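Local coordinates for protein PrgA (Enterococcus faecalis, PDB 6Z9K) that extends far outside the cell and provides surface exclusion against unwanted conjugation, and is represented here by its CAP domain, which holds a magnesium ion, at residues Thr37-Ala42 against Leu175-Arg180; Lys47-Ser52 against Leu163-Arg168; Thr153-Val158 against Gly203-Ile208; Leu197-Ser202 against Ile212-Tyr217. All coordinates share one frame; numbering follows the deposited sequence.

Interaction 1. Residues Thr37-Ala42 against Leu175-Arg180; sequences TLEKTA and LFDDGR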
loop_
_atom_site.group_PDB
_atom_site.type_symbol
_atom_site.label_atom_id
_atom_site.label_comp_id
_atom_site.label_asym_id
_atom_site.label_seq_id
_atom_site.Cartn_x
_atom_site.Cartn_y
_atom_site.Cartn_z
ATOM N N THR A 37 -17.804 16.194 -3.492
ATOM C CA THR A 37 -16.934 17.357 -3.196
ATOM C C THR A 37 -15.630 16.861 -2.587
ATOM O O THR A 37 -14.564 17.296 -3.017
ATOM C CB THR A 37 -17.652 18.333 -2.248
ATOM O OG1 THR A 37 -18.742 18.936 -2.959
ATOM C CG2 THR A 37 -16.738 19.407 -1.729
ATOM N N LEU A 38 -15.709 15.939 -1.637
ATOM C CA LEU A 38 -14.526 15.376 -0.947
ATOM C C LEU A 38 -13.606 14.718 -1.969
ATOM O O LEU A 38 -12.355 14.935 -1.893
ATOM C CB LEU A 38 -14.933 14.381 0.134
ATOM C CG LEU A 38 -13.804 13.733 0.943
ATOM C CD1 LEU A 38 -14.295 13.334 2.321
ATOM C CD2 LEU A 38 -13.254 12.489 0.249
ATOM N N GLU A 39 -14.183 13.874 -2.824
ATOM C CA GLU A 39 -13.348 13.094 -3.758
ATOM C C GLU A 39 -12.736 14.047 -4.787
ATOM O O GLU A 39 -11.523 13.911 -5.090
ATOM C CB GLU A 39 -14.161 11.960 -4.354
ATOM C CG GLU A 39 -14.614 10.973 -3.319
ATOM C CD GLU A 39 -15.192 9.683 -3.848
ATOM O OE1 GLU A 39 -15.557 9.662 -5.063
ATOM O OE2 GLU A 39 -15.349 8.774 -3.045
ATOM N N LYS A 40 -13.493 15.014 -5.279
ATOM C CA LYS A 40 -12.953 15.939 -6.298
ATOM C C LYS A 40 -11.808 16.760 -5.682
ATOM O O LYS A 40 -10.710 16.881 -6.316
ATOM C CB LYS A 40 -14.052 16.830 -6.844
ATOM C CG LYS A 40 -13.590 17.822 -7.891
ATOM C CD LYS A 40 -14.706 18.751 -8.278
ATOM C CE LYS A 40 -14.264 19.834 -9.245
ATOM N NZ LYS A 40 -14.523 19.348 -10.622
ATOM N N THR A 41 -12.000 17.224 -4.456
ATOM C CA THR A 41 -11.008 18.047 -3.715
ATOM C C THR A 41 -9.755 17.174 -3.515
ATOM O O THR A 41 -8.610 17.596 -3.768
ATOM C CB THR A 41 -11.550 18.483 -2.345
ATOM O OG1 THR A 41 -12.652 19.349 -2.611
ATOM C CG2 THR A 41 -10.527 19.196 -1.493
ATOM N N ALA A 42 -9.941 16.003 -2.944
ATOM C CA ALA A 42 -8.806 15.169 -2.542
ATOM C C ALA A 42 -8.008 14.739 -3.783
ATOM O O ALA A 42 -6.778 14.662 -3.696
ATOM C CB ALA A 42 -9.288 13.964 -1.815
ATOM N N LEU A 175 -7.985 5.604 -1.341
ATOM C CA LEU A 175 -8.560 6.432 -0.245
ATOM C C LEU A 175 -9.648 7.371 -0.776
ATOM O O LEU A 175 -10.555 7.669 0.015
ATOM C CB LEU A 175 -7.442 7.239 0.402
ATOM C CG LEU A 175 -6.392 6.411 1.102
ATOM C CD1 LEU A 175 -5.215 7.288 1.507
ATOM C CD2 LEU A 175 -6.941 5.738 2.325
ATOM N N PHE A 176 -9.563 7.884 -1.998
ATOM C CA PHE A 176 -10.441 8.997 -2.438
ATOM C C PHE A 176 -11.236 8.716 -3.709
ATOM O O PHE A 176 -11.992 9.606 -4.104
ATOM C CB PHE A 176 -9.634 10.284 -2.618
ATOM C CG PHE A 176 -8.750 10.617 -1.467
ATOM C CD1 PHE A 176 -9.267 10.771 -0.178
ATOM C CD2 PHE A 176 -7.416 10.891 -1.681
ATOM C CE1 PHE A 176 -8.428 11.089 0.877
ATOM C CE2 PHE A 176 -6.592 11.199 -0.623
ATOM C CZ PHE A 176 -7.089 11.325 0.652
ATOM N N ASP A 177 -11.052 7.562 -4.370
ATOM C CA ASP A 177 -11.748 7.332 -5.652
ATOM C C ASP A 177 -12.166 5.879 -5.735
ATOM O O ASP A 177 -12.100 5.322 -6.833
ATOM C CB ASP A 177 -10.891 7.775 -6.829
ATOM C CG ASP A 177 -11.688 7.872 -8.099
ATOM O OD1 ASP A 177 -12.921 8.079 -7.994
ATOM O OD2 ASP A 177 -11.063 7.744 -9.156
ATOM N N ASP A 178 -12.614 5.302 -4.618
ATOM C CA ASP A 178 -12.883 3.841 -4.538
ATOM C C ASP A 178 -14.370 3.534 -4.689
ATOM O O ASP A 178 -14.744 2.451 -4.362
ATOM C CB ASP A 178 -12.407 3.296 -3.202
ATOM C CG ASP A 178 -12.069 1.849 -3.159
ATOM O OD1 ASP A 178 -11.582 1.362 -4.218
ATOM O OD2 ASP A 178 -12.266 1.227 -2.085
ATOM N N GLY A 179 -15.194 4.458 -5.145
ATOM C CA GLY A 179 -16.666 4.289 -5.096
ATOM C C GLY A 179 -17.152 3.298 -6.139
ATOM O O GLY A 179 -18.208 2.693 -5.912
ATOM N N ARG A 180 -16.426 3.101 -7.235
ATOM C CA ARG A 180 -16.878 2.125 -8.266
ATOM C C ARG A 180 -16.552 0.694 -7.811
ATOM O O ARG A 180 -16.985 -0.257 -8.477
ATOM C CB ARG A 180 -16.337 2.542 -9.631
ATOM C CG ARG A 180 -16.909 3.867 -10.126
ATOM C CD ARG A 180 -16.257 4.407 -11.405
ATOM N NE ARG A 180 -14.799 4.512 -11.262
ATOM C CZ ARG A 180 -14.157 5.480 -10.584
ATOM N NH1 ARG A 180 -12.837 5.433 -10.475
ATOM N NH2 ARG A 180 -14.834 6.461 -9.988
HETATM O O HOH W 1 -15.154 7.185 -6.290
HETATM O O HOH W 2 -14.320 10.391 -7.534
#

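Interaction 2. Residues Lys47-Ser52 against Leu163-Arg168; sequences KNFPTS and LQESIR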
loop_
_atom_site.group_PDB
_atom_site.type_symbol
_atom_site.label_atom_id
_atom_site.label_comp_id
_atom_site.label_asym_id
_atom_site.label_seq_id
_atom_site.Cartn_x
_atom_site.Cartn_y
_atom_site.Cartn_z
ATOM N N LYS A 47 -2.794 15.286 -6.952
ATOM C CA LYS A 47 -2.543 14.852 -8.353
ATOM C C LYS A 47 -1.047 14.858 -8.678
ATOM O O LYS A 47 -0.677 14.082 -9.579
ATOM C CB LYS A 47 -3.364 15.698 -9.327
ATOM C CG LYS A 47 -2.887 17.116 -9.520
ATOM C CD LYS A 47 -3.682 17.910 -10.527
ATOM C CE LYS A 47 -2.949 19.156 -10.995
ATOM N NZ LYS A 47 -3.890 20.028 -11.743
ATOM N N ASN A 48 -0.251 15.697 -8.021
ATOM C CA ASN A 48 1.180 15.927 -8.337
ATOM C C ASN A 48 1.990 15.034 -7.415
ATOM O O ASN A 48 1.774 15.091 -6.234
ATOM C CB ASN A 48 1.591 17.388 -8.201
ATOM C CG ASN A 48 0.816 18.257 -9.175
ATOM O OD1 ASN A 48 -0.047 19.039 -8.780
ATOM N ND2 ASN A 48 1.018 18.021 -10.458
ATOM N N PHE A 49 2.827 14.169 -7.957
ATOM C CA PHE A 49 3.816 13.403 -7.156
ATOM C C PHE A 49 4.904 14.340 -6.654
ATOM O O PHE A 49 5.683 14.893 -7.453
ATOM C CB PHE A 49 4.421 12.285 -7.985
ATOM C CG PHE A 49 5.293 11.363 -7.182
ATOM C CD1 PHE A 49 4.793 10.676 -6.097
ATOM C CD2 PHE A 49 6.605 11.147 -7.550
ATOM C CE1 PHE A 49 5.596 9.821 -5.355
ATOM C CE2 PHE A 49 7.398 10.280 -6.821
ATOM C CZ PHE A 49 6.894 9.634 -5.722
ATOM N N PRO A 50 5.007 14.551 -5.327
ATOM C CA PRO A 50 5.995 15.466 -4.775
ATOM C C PRO A 50 7.402 14.916 -5.020
ATOM O O PRO A 50 7.648 13.776 -4.671
ATOM C CB PRO A 50 5.652 15.530 -3.293
ATOM C CG PRO A 50 4.258 15.053 -3.243
ATOM C CD PRO A 50 4.167 13.967 -4.283
ATOM N N THR A 51 8.267 15.737 -5.600
ATOM C CA THR A 51 9.613 15.314 -6.084
ATOM C C THR A 51 10.721 16.190 -5.471
ATOM O O THR A 51 10.571 17.429 -5.458
ATOM C CB THR A 51 9.610 15.312 -7.619
ATOM O OG1 THR A 51 9.298 16.632 -8.069
ATOM C CG2 THR A 51 8.625 14.320 -8.199
ATOM N N SER A 52 11.772 15.569 -4.934
ATOM C CA SER A 52 13.014 16.246 -4.474
ATOM C C SER A 52 14.136 15.909 -5.455
ATOM O O SER A 52 13.866 15.157 -6.413
ATOM C CB SER A 52 13.353 15.820 -3.075
ATOM O OG SER A 52 13.838 14.488 -3.064
ATOM N N LEU A 163 8.110 3.107 -9.156
ATOM C CA LEU A 163 7.386 2.327 -8.122
ATOM C C LEU A 163 6.850 3.257 -7.030
ATOM O O LEU A 163 5.704 3.063 -6.601
ATOM C CB LEU A 163 8.294 1.277 -7.511
ATOM C CG LEU A 163 8.740 0.158 -8.447
ATOM C CD1 LEU A 163 9.848 -0.674 -7.786
ATOM C CD2 LEU A 163 7.534 -0.676 -8.863
ATOM N N GLN A 164 7.611 4.249 -6.554
ATOM C CA GLN A 164 7.129 5.113 -5.435
ATOM C C GLN A 164 5.976 5.970 -5.953
ATOM O O GLN A 164 5.007 6.205 -5.216
ATOM C CB GLN A 164 8.251 5.981 -4.857
ATOM C CG GLN A 164 9.275 5.153 -4.099
ATOM C CD GLN A 164 10.311 5.950 -3.337
ATOM O OE1 GLN A 164 10.392 7.172 -3.445
ATOM N NE2 GLN A 164 10.962 5.261 -2.413
ATOM N N GLU A 165 6.082 6.422 -7.190
ATOM C CA GLU A 165 5.025 7.252 -7.824
ATOM C C GLU A 165 3.755 6.410 -7.928
ATOM O O GLU A 165 2.671 6.917 -7.585
ATOM C CB GLU A 165 5.510 7.768 -9.178
ATOM C CG GLU A 165 4.550 8.692 -9.939
ATOM C CD GLU A 165 5.182 9.104 -11.267
ATOM O OE1 GLU A 165 5.704 8.175 -11.975
ATOM O OE2 GLU A 165 5.217 10.330 -11.590
ATOM N N SER A 166 3.866 5.182 -8.413
ATOM C CA SER A 166 2.705 4.288 -8.626
ATOM C C SER A 166 2.037 3.966 -7.290
ATOM O O SER A 166 0.810 3.904 -7.207
ATOM C CB SER A 166 3.206 3.033 -9.307
ATOM O OG SER A 166 3.681 3.322 -10.633
ATOM N N ILE A 167 2.841 3.666 -6.287
ATOM C CA ILE A 167 2.301 3.309 -4.955
ATOM C C ILE A 167 1.530 4.491 -4.392
ATOM O O ILE A 167 0.401 4.282 -3.866
ATOM C CB ILE A 167 3.399 2.776 -4.024
ATOM C CG1 ILE A 167 3.863 1.397 -4.487
ATOM C CG2 ILE A 167 2.901 2.818 -2.589
ATOM C CD1 ILE A 167 5.127 0.953 -3.844
ATOM N N ARG A 168 2.068 5.698 -4.472
ATOM C CA ARG A 168 1.309 6.817 -3.883
ATOM C C ARG A 168 0.009 6.999 -4.675
ATOM O O ARG A 168 -1.006 7.284 -4.057
ATOM C CB ARG A 168 2.145 8.089 -3.873
ATOM C CG ARG A 168 1.449 9.210 -3.110
ATOM C CD ARG A 168 2.246 10.503 -3.260
ATOM N NE ARG A 168 1.701 11.589 -2.453
ATOM C CZ ARG A 168 0.764 12.452 -2.827
ATOM N NH1 ARG A 168 0.237 12.422 -4.018
ATOM N NH2 ARG A 168 0.373 13.407 -1.997
#

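Interaction 3. Residues Thr153-Val158 against Gly203-Ile208; sequences TENGKV and GEKNSI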
loop_
_atom_site.group_PDB
_atom_site.type_symbol
_atom_site.label_atom_id
_atom_site.label_comp_id
_atom_site.label_asym_id
_atom_site.label_seq_id
_atom_site.Cartn_x
_atom_site.Cartn_y
_atom_site.Cartn_z
ATOM N N THR A 153 6.854 -3.329 -16.863
ATOM C CA THR A 153 8.162 -4.007 -16.673
ATOM C C THR A 153 8.880 -4.089 -18.030
ATOM O O THR A 153 8.258 -4.632 -18.948
ATOM C CB THR A 153 7.974 -5.417 -16.096
ATOM O OG1 THR A 153 6.959 -6.148 -16.795
ATOM C CG2 THR A 153 7.590 -5.369 -14.628
ATOM N N GLU A 154 10.060 -3.469 -18.169
ATOM C CA GLU A 154 10.951 -3.641 -19.360
ATOM C C GLU A 154 12.033 -4.620 -18.930
ATOM O O GLU A 154 12.873 -4.229 -18.105
ATOM C CB GLU A 154 11.586 -2.331 -19.805
ATOM C CG GLU A 154 12.718 -2.537 -20.816
ATOM C CD GLU A 154 12.936 -1.415 -21.818
ATOM O OE1 GLU A 154 12.161 -0.427 -21.787
ATOM O OE2 GLU A 154 13.877 -1.529 -22.642
ATOM N N ASN A 155 11.946 -5.867 -19.378
ATOM C CA ASN A 155 12.952 -6.886 -19.012
ATOM C C ASN A 155 12.840 -7.134 -17.504
ATOM O O ASN A 155 13.865 -7.383 -16.859
ATOM C CB ASN A 155 14.333 -6.420 -19.468
ATOM C CG ASN A 155 15.354 -7.528 -19.627
ATOM O OD1 ASN A 155 15.057 -8.715 -19.490
ATOM N ND2 ASN A 155 16.578 -7.127 -19.904
ATOM N N GLY A 156 11.613 -7.036 -16.975
ATOM C CA GLY A 156 11.303 -7.178 -15.542
ATOM C C GLY A 156 11.749 -5.985 -14.700
ATOM O O GLY A 156 11.635 -6.109 -13.459
ATOM N N LYS A 157 12.256 -4.895 -15.288
ATOM C CA LYS A 157 12.842 -3.771 -14.514
ATOM C C LYS A 157 11.962 -2.514 -14.590
ATOM O O LYS A 157 11.205 -2.363 -15.552
ATOM C CB LYS A 157 14.265 -3.461 -14.969
ATOM C CG LYS A 157 15.260 -4.587 -14.725
ATOM C CD LYS A 157 16.568 -4.289 -15.383
ATOM C CE LYS A 157 17.637 -5.308 -15.056
ATOM N NZ LYS A 157 18.925 -4.630 -14.777
ATOM N N VAL A 158 12.039 -1.680 -13.555
ATOM C CA VAL A 158 11.217 -0.443 -13.367
ATOM C C VAL A 158 11.983 0.433 -12.380
ATOM O O VAL A 158 12.608 -0.125 -11.477
ATOM C CB VAL A 158 9.762 -0.718 -12.906
ATOM C CG1 VAL A 158 9.667 -1.545 -11.653
ATOM C CG2 VAL A 158 8.988 0.550 -12.686
ATOM N N GLY A 203 4.522 -10.030 -11.870
ATOM C CA GLY A 203 4.314 -9.783 -13.291
ATOM C C GLY A 203 5.354 -10.524 -14.100
ATOM O O GLY A 203 6.480 -10.644 -13.632
ATOM N N GLU A 204 4.980 -10.850 -15.319
ATOM C CA GLU A 204 5.902 -11.383 -16.342
ATOM C C GLU A 204 6.869 -10.277 -16.738
ATOM O O GLU A 204 6.550 -9.120 -16.552
ATOM C CB GLU A 204 5.125 -11.845 -17.572
ATOM C CG GLU A 204 4.247 -13.040 -17.310
ATOM C CD GLU A 204 5.005 -14.245 -16.772
ATOM O OE1 GLU A 204 6.156 -14.504 -17.260
ATOM O OE2 GLU A 204 4.447 -14.938 -15.883
ATOM N N LYS A 205 7.992 -10.661 -17.333
ATOM C CA LYS A 205 9.154 -9.793 -17.624
ATOM C C LYS A 205 8.720 -8.649 -18.528
ATOM O O LYS A 205 9.265 -7.523 -18.396
ATOM C CB LYS A 205 10.236 -10.628 -18.321
ATOM C CG LYS A 205 11.250 -11.266 -17.381
ATOM C CD LYS A 205 12.608 -10.584 -17.467
ATOM C CE LYS A 205 13.752 -11.412 -16.907
ATOM N NZ LYS A 205 15.058 -10.839 -17.317
ATOM N N ASN A 206 7.805 -8.947 -19.447
ATOM C CA ASN A 206 7.323 -7.986 -20.450
ATOM C C ASN A 206 5.813 -8.019 -20.284
ATOM O O ASN A 206 5.176 -8.997 -20.751
ATOM C CB ASN A 206 7.926 -8.284 -21.828
ATOM C CG ASN A 206 9.447 -8.197 -21.830
ATOM O OD1 ASN A 206 10.026 -7.116 -21.690
ATOM N ND2 ASN A 206 10.121 -9.324 -22.025
ATOM N N SER A 207 5.312 -7.079 -19.476
ATOM C CA SER A 207 3.908 -7.031 -19.019
ATOM C C SER A 207 3.459 -5.581 -19.082
ATOM O O SER A 207 4.217 -4.694 -18.647
ATOM C CB SER A 207 3.756 -7.599 -17.634
ATOM O OG SER A 207 2.379 -7.670 -17.251
ATOM N N ILE A 208 2.246 -5.392 -19.571
ATOM C CA ILE A 208 1.524 -4.099 -19.429
ATOM C C ILE A 208 0.572 -4.215 -18.238
ATOM O O ILE A 208 -0.333 -3.344 -18.064
ATOM C CB ILE A 208 0.838 -3.720 -20.751
ATOM C CG1 ILE A 208 -0.290 -4.686 -21.127
ATOM C CG2 ILE A 208 1.895 -3.589 -21.836
ATOM C CD1 ILE A 208 -1.027 -4.287 -22.403
HETATM O O HOH W 3 12.313 -9.266 -20.785
#

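Interaction 4. Residues Leu197-Ser202 against Ile212-Tyr217; sequences LGVSLS and IHIISY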
loop_
_atom_site.group_PDB
_atom_site.type_symbol
_atom_site.label_atom_id
_atom_site.label_comp_id
_atom_site.label_asym_id
_atom_site.label_seq_id
_atom_site.Cartn_x
_atom_site.Cartn_y
_atom_site.Cartn_z
ATOM N N LEU A 197 2.102 -4.598 7.746
ATOM C CA LEU A 197 1.944 -4.429 6.282
ATOM C C LEU A 197 3.204 -4.932 5.594
ATOM O O LEU A 197 4.310 -4.727 6.069
ATOM C CB LEU A 197 1.663 -2.952 5.979
ATOM C CG LEU A 197 1.246 -2.661 4.541
ATOM C CD1 LEU A 197 0.378 -1.425 4.497
ATOM C CD2 LEU A 197 2.443 -2.440 3.641
ATOM N N GLY A 198 3.001 -5.526 4.418
ATOM C CA GLY A 198 4.084 -5.873 3.492
ATOM C C GLY A 198 3.634 -5.503 2.087
ATOM O O GLY A 198 2.442 -5.726 1.778
ATOM N N VAL A 199 4.545 -5.068 1.234
ATOM C CA VAL A 199 4.244 -4.742 -0.189
ATOM C C VAL A 199 5.050 -5.650 -1.093
ATOM O O VAL A 199 6.258 -5.737 -0.938
ATOM C CB VAL A 199 4.535 -3.258 -0.510
ATOM C CG1 VAL A 199 4.189 -2.943 -1.959
ATOM C CG2 VAL A 199 3.796 -2.340 0.457
ATOM N N SER A 200 4.387 -6.266 -2.043
ATOM C CA SER A 200 5.110 -7.043 -3.055
ATOM C C SER A 200 4.625 -6.647 -4.447
ATOM O O SER A 200 3.669 -5.881 -4.607
ATOM C CB SER A 200 4.910 -8.503 -2.802
ATOM O OG SER A 200 3.516 -8.796 -2.729
ATOM N N LEU A 201 5.294 -7.226 -5.423
ATOM C CA LEU A 201 5.117 -6.893 -6.853
ATOM C C LEU A 201 5.105 -8.215 -7.628
ATOM O O LEU A 201 5.824 -9.137 -7.234
ATOM C CB LEU A 201 6.314 -6.073 -7.348
ATOM C CG LEU A 201 6.641 -4.789 -6.593
ATOM C CD1 LEU A 201 7.953 -4.193 -7.122
ATOM C CD2 LEU A 201 5.505 -3.810 -6.684
ATOM N N SER A 202 4.333 -8.299 -8.697
ATOM C CA SER A 202 4.370 -9.513 -9.539
ATOM C C SER A 202 4.124 -9.115 -10.994
ATOM O O SER A 202 3.524 -8.048 -11.260
ATOM C CB SER A 202 3.405 -10.568 -9.057
ATOM O OG SER A 202 2.046 -10.220 -9.220
ATOM N N ILE A 212 0.856 -4.444 -7.948
ATOM C CA ILE A 212 1.292 -4.078 -6.578
ATOM C C ILE A 212 0.352 -4.773 -5.612
ATOM O O ILE A 212 -0.864 -4.539 -5.663
ATOM C CB ILE A 212 1.222 -2.564 -6.383
ATOM C CG1 ILE A 212 2.021 -1.825 -7.466
ATOM C CG2 ILE A 212 1.659 -2.255 -4.939
ATOM C CD1 ILE A 212 1.778 -0.313 -7.508
ATOM N N HIS A 213 0.910 -5.550 -4.695
ATOM C CA HIS A 213 0.145 -6.282 -3.659
ATOM C C HIS A 213 0.411 -5.608 -2.306
ATOM O O HIS A 213 1.540 -5.685 -1.825
ATOM C CB HIS A 213 0.592 -7.767 -3.581
ATOM C CG HIS A 213 0.574 -8.538 -4.869
ATOM N ND1 HIS A 213 -0.407 -9.479 -5.155
ATOM C CD2 HIS A 213 1.439 -8.581 -5.913
ATOM C CE1 HIS A 213 -0.161 -10.014 -6.353
ATOM N NE2 HIS A 213 0.964 -9.487 -6.829
ATOM N N ILE A 214 -0.604 -4.965 -1.747
ATOM C CA ILE A 214 -0.521 -4.430 -0.373
ATOM C C ILE A 214 -1.200 -5.440 0.549
ATOM O O ILE A 214 -2.384 -5.666 0.454
ATOM C CB ILE A 214 -1.129 -3.016 -0.291
ATOM C CG1 ILE A 214 -0.370 -2.041 -1.200
ATOM C CG2 ILE A 214 -1.141 -2.572 1.183
ATOM C CD1 ILE A 214 -0.841 -0.571 -1.118
ATOM N N ILE A 215 -0.390 -6.078 1.388
ATOM C CA ILE A 215 -0.790 -7.158 2.318
ATOM C C ILE A 215 -0.808 -6.583 3.744
ATOM O O ILE A 215 0.191 -6.023 4.170
ATOM C CB ILE A 215 0.132 -8.375 2.155
ATOM C CG1 ILE A 215 0.234 -8.824 0.682
ATOM C CG2 ILE A 215 -0.376 -9.455 3.091
ATOM C CD1 ILE A 215 -1.058 -9.023 -0.003
ATOM N N SER A 216 -1.943 -6.606 4.414
ATOM C CA SER A 216 -2.005 -6.018 5.785
ATOM C C SER A 216 -2.988 -6.793 6.644
ATOM O O SER A 216 -3.888 -7.463 6.124
ATOM C CB SER A 216 -2.340 -4.555 5.707
ATOM O OG SER A 216 -3.576 -4.326 5.065
ATOM N N TYR A 217 -2.772 -6.789 7.955
ATOM C CA TYR A 217 -3.531 -7.654 8.875
ATOM C C TYR A 217 -3.195 -7.243 10.302
ATOM O O TYR A 217 -2.211 -6.483 10.536
ATOM C CB TYR A 217 -3.136 -9.132 8.644
ATOM C CG TYR A 217 -1.646 -9.349 8.698
ATOM C CD1 TYR A 217 -0.948 -9.540 9.895
ATOM C CD2 TYR A 217 -0.895 -9.345 7.505
ATOM C CE1 TYR A 217 0.438 -9.672 9.920
ATOM C CE2 TYR A 217 0.488 -9.423 7.539
ATOM C CZ TYR A 217 1.159 -9.643 8.731
ATOM O OH TYR A 217 2.528 -9.769 8.809
#

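Interaction 1. Residues Thr37-Ala42 against Leu175-Arg180
Ala42 CB sits over one face of the Phe176 ring, 3.6 Å from its centroid and 19° off the normal, a CH-pi contact that illustrates how a small side chain lets a helix come close to an aromatic ring. Leu175 CB lies over the opposite face, so the ring is sandwiched between the two CB atoms, and Phe22 meets it edge-to-face. This is the tight, buried half. Beside it the extended Glu39 side chain passes across the end of helix 160-176, bringing CG within 3.1 Å of Phe176 O, a buried carbonyl with no polar partner in the model.

The other half is looser and watery. Glu39 OE1 and Asp177 OD1 stand 4.2 Å apart, and two waters each donate to both oxygens, which probably eases the repulsion between like charges. One of these waters also accepts from Gly179 N. Arg180 forms a salt bridge with Asp177, NH1 and NH2 meeting OD2 and OD1 end-on from above the carboxylate plane, while Glu39 OE2 is taken up by the hydroxyls of Tyr26 and Tyr183. Just beyond, Asp178 OD1 hydrogen-bonds ND1 of His185, a magnesium ligand, which makes Asp178 a second-shell residue of the CAP domain's metal site and probably helps to orient His185.

Interaction 2. Residues Lys47-Ser52 against Leu163-Arg168
Phe49 lays the face of its ring against the backbone of helix 160-176: Glu165 CA stands 3.7 Å from the ring centroid and only 14° off the normal, the geometry of a CH-pi contact. The ring reaches this place because its CG is turned anti to the backbone N (chi1 -172°), which sends it from the loop between helices 32-45 and 53-57 onto this helix of the CAP domain. Glu165 CB and CG continue the same surface, CB coming 3.9 Å from Phe49 CD2, and the extended Glu165 chain passes the ring at a slant, its carboxylate plane 53° from that of the ring.

Arg168 approaches differently. Its CD meets the edge of the Phe49 ring, near the ring plane, at 3.8 Å from CD1, and its guanidinium is turned 63° from the ring. One guanidinium face meets Pro50, whose CD lies 3.9 Å from Arg168 NE. Phenylalanine and proline thus take the methylene chain and the flat head of one arginine in succession. The head is also fixed by backbone carbonyls: NE bonds to Lys14 O, NH2 to Gly15 O and NH1 to Asn46 O. A buried arginine can in this way tie the chain at Lys14-Gly15 and at Asn46 to helix 160-176.

Around this surface contact, Tyr161 adds an edge-to-face ring to Phe49, and Tyr79 of helix 70-90 touches both Phe49 and Arg168. Farther round helix 160-176, Ile167 packs on Leu76 of helix 70-90, and Ser166 and Ile167 rest on Ile212 of strand 211-217.

Interaction 3. Residues Thr153-Val158 against Gly203-Ile208
Gly156 N donates to Lys205 O (2.8 Å) where a type I' beta turn from Glu154 to Lys157 meets the loop of 203-208, the two backbones approaching to 4.0 Å between the CA atoms of Gly156 and Lys205. The turn leads into strand 157-159, and the loop joins strands 196-202 and 211-217 of a beta hairpin, so the contact is one of turn against hairpin loop. Asn155 and Gly156 both have positive phi, as the middle residues of this turn type do.

Thr153 works on the inner side. With OG1 lying between its backbone N and carbonyl carbon (chi1 47°), the hydroxyl donates to Glu204 O at 3.0 Å, in the carbonyl plane, and receives a weak bond from Ser207 N. At the outer end, Asn155 N donates to Asn206 OD1 (3.3 Å), approaching from above the amide plane. Lys205, its chain bent at chi2, runs alongside Asn155 in the same direction and brings its CD 3.5 Å from Asn155 C. The exposed rim uses the side chains of Asn155, Lys205 and Asn206 together with the Asn155 N-H, and the buried part the Thr153 hydroxyl. At the tip of the lysine, NZ donates to Asn155 OD1 at 3.0 Å, standing 41° out of the plane of that amide.

Interaction 4. Residues Leu197-Ser202 against Ile212-Tyr217
Ser202 OG and His213 NE2 share a 2.7 Å hydrogen bond, the hydroxyl meeting the imidazole at its edge, in the ring plane. Across the ring, ND1 bonds to Glu144 OE2, so both nitrogens are engaged and the rotation of the ring is fixed. The ring is placed by chi1 -53°, CG standing anti to the carbonyl carbon. On the strand itself, His213 CB lies 3.2 Å from Ser200 OG, which is bonded to Ala106 O.

The backbones form an antiparallel hairpin, their directions 157° apart. Gly198 pairs with Ile215 and Ser200 with His213, each through two bonds; that from His213 N to Ser200 O is 2.8 Å long. Strand 211-217 is the middle of the three-stranded sheet of the CAP domain, with strand 144-148 on its other side, and helices pack on both faces of it. Leu197, Val199, Leu201, Ile212 and Ile214 turn toward helices 70-90 and 160-176. Among them Val199 CG1 lies 4.0 Å from Ile212 CG2, the two side chains side by side, whereas Leu197 CD1 reaches slantwise to Ile214 CG2 at 3.8 Å. Ser200 and Ile215 on the other face touch helix 100-112, Ile215 resting on Ile109.

Helix 160-176 is shared by interactions 1 and 2, whose centres are 18 Å apart, and packs on the sheet of interaction 4, so it joins the loop, turn and helix contacts to the sheet of the CAP domain. Along the chain, interaction 2 is nested inside interaction 1. The turn of interaction 3 leads into strand 157-159 just before the helix, and Leu163 CD2 packs on Val158 CG1 at 3.6 Å. Interaction 4 comes later and pairs two strands, its Ile212 packing on Ile167 of interaction 2. Interactions 3 and 4 alternate, the loop of 203-208 connecting the hairpin strands. The magnesium ion is about 8 Å from the side chain of Ile214 and about 13 Å from that of Asp177.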